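Local structure of glucose-6-phosphate isomerase (Plasmodium falciparum, 3QKI) at residues A476-K489 with L502-L515. The protein probably catalyses the reversible conversion of alpha-D-glucose 6-phosphate to beta-D-fructose 6-phosphate, the second step of glycolysis. Residues are numbered along the deposited sequence; the frame is centred on the assembly and turned at random.
Sequences ADALAIGKTYEQVK and LTHKVFNGNRPSTL
Lys483 and Phe507 pair through both backbone amides as a single antiparallel hydrogen-bonded bridge; Lys483 N meets Phe507 O at 2.7 Å. Beside it Gly482 and Gly509, both with positive phi, bring the chains to 3.7 Å between their CA atoms. The last turn of helix 464-481 is gripped next: Asn510 N binds Ala480 O (2.8 Å) and Arg511 N binds Leu479 O (3.0 Å). One water donates to Ala476 O and Arg511 O and accepts from Ser513 OG. Beyond the bridge, with chi1 at 166°, Val488 spreads its two methyls over the turn: CG1 meets Leu502 CB, and CG2 lies 3.4 Å from Lys505 O. Val506 CG2 lies at the edge of the Tyr485 ring. A capping box of Thr484 and Gln487 starts helix 485-495. Further out, the Arg511 guanidinium reaches the carbonyls of Ile435 and Gly438, and Lys505 makes a cation-pi contact with Trp552 of the second subunit. Helix 485-495 thus packs on the 3-10 turn at 502-505, while the end of helix 464-481 lies against strand 513-518, which runs between strands 64-70 and 443-448.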
# COMPACT_ATOMS: atom_id res chain seq x y z
N ALA A 476 -5.13 6.85 18.85
CA ALA A 476 -4.67 8.24 18.94
C ALA A 476 -4.21 8.55 20.38
O ALA A 476 -3.12 9.08 20.57
CB ALA A 476 -5.80 9.18 18.52
N ASP A 477 -5.01 8.15 21.39
CA ASP A 477 -4.66 8.35 22.78
C ASP A 477 -3.44 7.52 23.23
O ASP A 477 -2.59 8.07 23.91
CB ASP A 477 -5.86 8.12 23.70
CG ASP A 477 -6.91 9.22 23.64
OD1 ASP A 477 -6.60 10.32 23.10
OD2 ASP A 477 -8.05 8.98 24.12
N ALA A 478 -3.35 6.22 22.83
CA ALA A 478 -2.22 5.35 23.18
C ALA A 478 -0.90 5.94 22.63
O ALA A 478 0.12 5.95 23.32
CB ALA A 478 -2.45 3.93 22.65
N LEU A 479 -0.92 6.44 21.39
CA LEU A 479 0.25 7.05 20.76
C LEU A 479 0.68 8.31 21.52
O LEU A 479 1.87 8.48 21.79
CB LEU A 479 -0.01 7.36 19.28
CG LEU A 479 0.02 6.12 18.33
CD1 LEU A 479 -0.51 6.48 16.94
CD2 LEU A 479 1.42 5.53 18.24
N ALA A 480 -0.28 9.14 21.91
CA ALA A 480 -0.02 10.39 22.62
C ALA A 480 0.50 10.15 24.05
O ALA A 480 1.56 10.67 24.39
CB ALA A 480 -1.27 11.27 22.64
N ILE A 481 -0.21 9.34 24.85
CA ILE A 481 0.07 9.12 26.28
C ILE A 481 1.11 8.06 26.65
O ILE A 481 1.80 8.20 27.66
CB ILE A 481 -1.26 9.03 27.12
CG1 ILE A 481 -1.93 7.64 26.99
CG2 ILE A 481 -2.24 10.18 26.76
CD1 ILE A 481 -3.00 7.30 28.04
N GLY A 482 1.18 6.98 25.88
CA GLY A 482 2.11 5.90 26.17
C GLY A 482 1.81 5.23 27.50
O GLY A 482 0.68 5.29 28.00
N LYS A 483 2.81 4.57 28.06
CA LYS A 483 2.70 3.85 29.33
C LYS A 483 4.11 3.78 29.92
O LYS A 483 4.99 3.12 29.36
CB LYS A 483 2.12 2.46 29.09
CG LYS A 483 2.02 1.63 30.38
CD LYS A 483 1.40 0.29 30.13
CE LYS A 483 0.02 0.24 30.71
NZ LYS A 483 0.05 0.12 32.19
N THR A 484 4.33 4.47 31.04
CA THR A 484 5.64 4.58 31.68
C THR A 484 6.12 3.29 32.30
O THR A 484 5.33 2.39 32.57
CB THR A 484 5.63 5.68 32.75
OG1 THR A 484 4.88 5.22 33.87
CG2 THR A 484 5.06 7.03 32.25
N TYR A 485 7.42 3.23 32.58
CA TYR A 485 8.02 2.08 33.27
C TYR A 485 7.32 1.82 34.60
O TYR A 485 7.08 0.67 34.93
CB TYR A 485 9.52 2.30 33.48
CG TYR A 485 10.20 1.12 34.14
CD1 TYR A 485 10.56 -0.00 33.40
CD2 TYR A 485 10.45 1.12 35.51
CE1 TYR A 485 11.17 -1.10 34.00
CE2 TYR A 485 11.06 0.02 36.13
CZ TYR A 485 11.44 -1.08 35.36
OH TYR A 485 12.04 -2.16 35.96
N GLU A 486 6.99 2.89 35.35
CA GLU A 486 6.29 2.70 36.63
C GLU A 486 4.87 2.13 36.48
O GLU A 486 4.45 1.37 37.36
CB GLU A 486 6.34 3.94 37.53
CG GLU A 486 7.71 4.16 38.18
CD GLU A 486 8.25 3.03 39.05
OE1 GLU A 486 7.47 2.46 39.85
OE2 GLU A 486 9.45 2.70 38.93
N GLN A 487 4.14 2.48 35.38
CA GLN A 487 2.79 1.93 35.13
C GLN A 487 2.92 0.43 34.78
O GLN A 487 2.10 -0.38 35.22
CB GLN A 487 2.07 2.66 33.98
CG GLN A 487 1.67 4.08 34.28
CD GLN A 487 1.22 4.79 33.03
OE1 GLN A 487 2.00 5.44 32.34
NE2 GLN A 487 -0.05 4.61 32.69
N VAL A 488 3.96 0.08 34.00
CA VAL A 488 4.30 -1.29 33.61
C VAL A 488 4.64 -2.10 34.89
O VAL A 488 4.14 -3.22 35.06
CB VAL A 488 5.48 -1.30 32.59
CG1 VAL A 488 6.08 -2.69 32.41
CG2 VAL A 488 5.04 -0.72 31.23
N LYS A 489 5.46 -1.52 35.79
CA LYS A 489 5.88 -2.13 37.04
C LYS A 489 4.67 -2.37 37.97
O LYS A 489 4.59 -3.44 38.60
CB LYS A 489 6.94 -1.25 37.72
CG LYS A 489 7.69 -1.94 38.84
CD LYS A 489 8.76 -1.02 39.44
CE LYS A 489 9.41 -1.69 40.63
NZ LYS A 489 10.28 -0.76 41.40
N LEU A 502 10.65 -5.97 31.89
CA LEU A 502 9.66 -4.88 31.88
C LEU A 502 9.87 -3.73 30.89
O LEU A 502 8.90 -3.12 30.43
CB LEU A 502 9.36 -4.37 33.31
CG LEU A 502 8.79 -5.40 34.31
CD1 LEU A 502 8.44 -4.72 35.62
CD2 LEU A 502 7.54 -6.14 33.74
N THR A 503 11.13 -3.45 30.54
CA THR A 503 11.52 -2.41 29.58
C THR A 503 10.85 -2.63 28.21
O THR A 503 10.45 -1.67 27.57
CB THR A 503 13.05 -2.36 29.45
OG1 THR A 503 13.57 -3.68 29.28
CG2 THR A 503 13.71 -1.69 30.63
N HIS A 504 10.70 -3.91 27.80
CA HIS A 504 10.05 -4.34 26.55
C HIS A 504 8.57 -3.92 26.46
O HIS A 504 8.02 -3.86 25.38
CB HIS A 504 10.17 -5.87 26.41
CG HIS A 504 11.59 -6.32 26.26
ND1 HIS A 504 12.19 -6.40 25.02
CD2 HIS A 504 12.49 -6.69 27.21
CE1 HIS A 504 13.43 -6.81 25.25
NE2 HIS A 504 13.65 -7.00 26.55
N LYS A 505 7.95 -3.61 27.60
CA LYS A 505 6.54 -3.27 27.68
C LYS A 505 6.25 -1.76 27.83
O LYS A 505 5.08 -1.35 27.91
CB LYS A 505 5.88 -4.06 28.81
CG LYS A 505 5.78 -5.55 28.52
CD LYS A 505 4.90 -6.19 29.58
CE LYS A 505 4.78 -7.67 29.39
NZ LYS A 505 3.98 -8.30 30.47
N VAL A 506 7.31 -0.93 27.83
CA VAL A 506 7.19 0.52 27.97
C VAL A 506 6.75 1.14 26.65
O VAL A 506 7.24 0.74 25.59
CB VAL A 506 8.51 1.14 28.53
CG1 VAL A 506 8.56 2.67 28.42
CG2 VAL A 506 8.75 0.69 29.98
N PHE A 507 5.85 2.12 26.71
CA PHE A 507 5.40 2.89 25.55
C PHE A 507 5.78 4.33 25.84
O PHE A 507 5.16 4.94 26.70
CB PHE A 507 3.89 2.78 25.33
CG PHE A 507 3.41 1.43 24.87
CD1 PHE A 507 2.97 1.25 23.56
CD2 PHE A 507 3.35 0.35 25.76
CE1 PHE A 507 2.49 0.00 23.15
CE2 PHE A 507 2.90 -0.90 25.33
CZ PHE A 507 2.45 -1.06 24.03
N ASN A 508 6.80 4.86 25.17
CA ASN A 508 7.27 6.22 25.40
C ASN A 508 6.27 7.34 25.13
O ASN A 508 6.37 8.39 25.75
CB ASN A 508 8.64 6.47 24.77
CG ASN A 508 9.72 5.54 25.27
OD1 ASN A 508 9.80 5.21 26.45
ND2 ASN A 508 10.56 5.08 24.37
N GLY A 509 5.26 7.09 24.29
CA GLY A 509 4.24 8.09 24.02
C GLY A 509 4.81 9.28 23.26
O GLY A 509 5.89 9.17 22.66
N ASN A 510 4.10 10.42 23.28
CA ASN A 510 4.47 11.65 22.54
C ASN A 510 4.55 11.40 21.03
O ASN A 510 5.30 12.10 20.33
CB ASN A 510 5.78 12.26 23.08
CG ASN A 510 5.63 12.83 24.45
OD1 ASN A 510 4.58 13.35 24.82
ND2 ASN A 510 6.70 12.78 25.22
N ARG A 511 3.80 10.39 20.53
CA ARG A 511 3.73 10.02 19.13
C ARG A 511 2.52 10.75 18.56
O ARG A 511 1.41 10.58 19.06
CB ARG A 511 3.70 8.49 18.96
CG ARG A 511 5.12 7.94 19.22
CD ARG A 511 5.17 6.49 19.61
NE ARG A 511 6.54 6.13 19.99
CZ ARG A 511 7.42 5.54 19.19
NH1 ARG A 511 8.65 5.30 19.61
NH2 ARG A 511 7.08 5.20 17.95
N PRO A 512 2.75 11.68 17.62
CA PRO A 512 1.66 12.56 17.20
C PRO A 512 0.63 11.96 16.26
O PRO A 512 0.93 11.05 15.49
CB PRO A 512 2.40 13.76 16.58
CG PRO A 512 3.65 13.20 16.07
CD PRO A 512 4.03 12.04 16.96
N SER A 513 -0.57 12.54 16.29
CA SER A 513 -1.69 12.16 15.43
C SER A 513 -2.64 13.31 15.13
O SER A 513 -2.87 14.20 15.97
CB SER A 513 -2.48 10.99 16.01
OG SER A 513 -3.19 11.37 17.17
N THR A 514 -3.26 13.24 13.95
CA THR A 514 -4.33 14.13 13.56
C THR A 514 -5.55 13.25 13.39
O THR A 514 -5.45 12.18 12.79
CB THR A 514 -3.99 14.86 12.26
OG1 THR A 514 -2.82 15.65 12.47
CG2 THR A 514 -5.14 15.74 11.79
N LEU A 515 -6.68 13.67 13.94
CA LEU A 515 -7.95 12.96 13.78
C LEU A 515 -8.88 13.76 12.89
O LEU A 515 -9.09 14.95 13.12
CB LEU A 515 -8.64 12.67 15.12
CG LEU A 515 -7.95 11.77 16.13
CD1 LEU A 515 -8.78 11.66 17.39
CD2 LEU A 515 -7.83 10.37 15.61
O HOH W 1 -1.26 10.78 19.12
O HOH W 2 2.72 12.13 26.55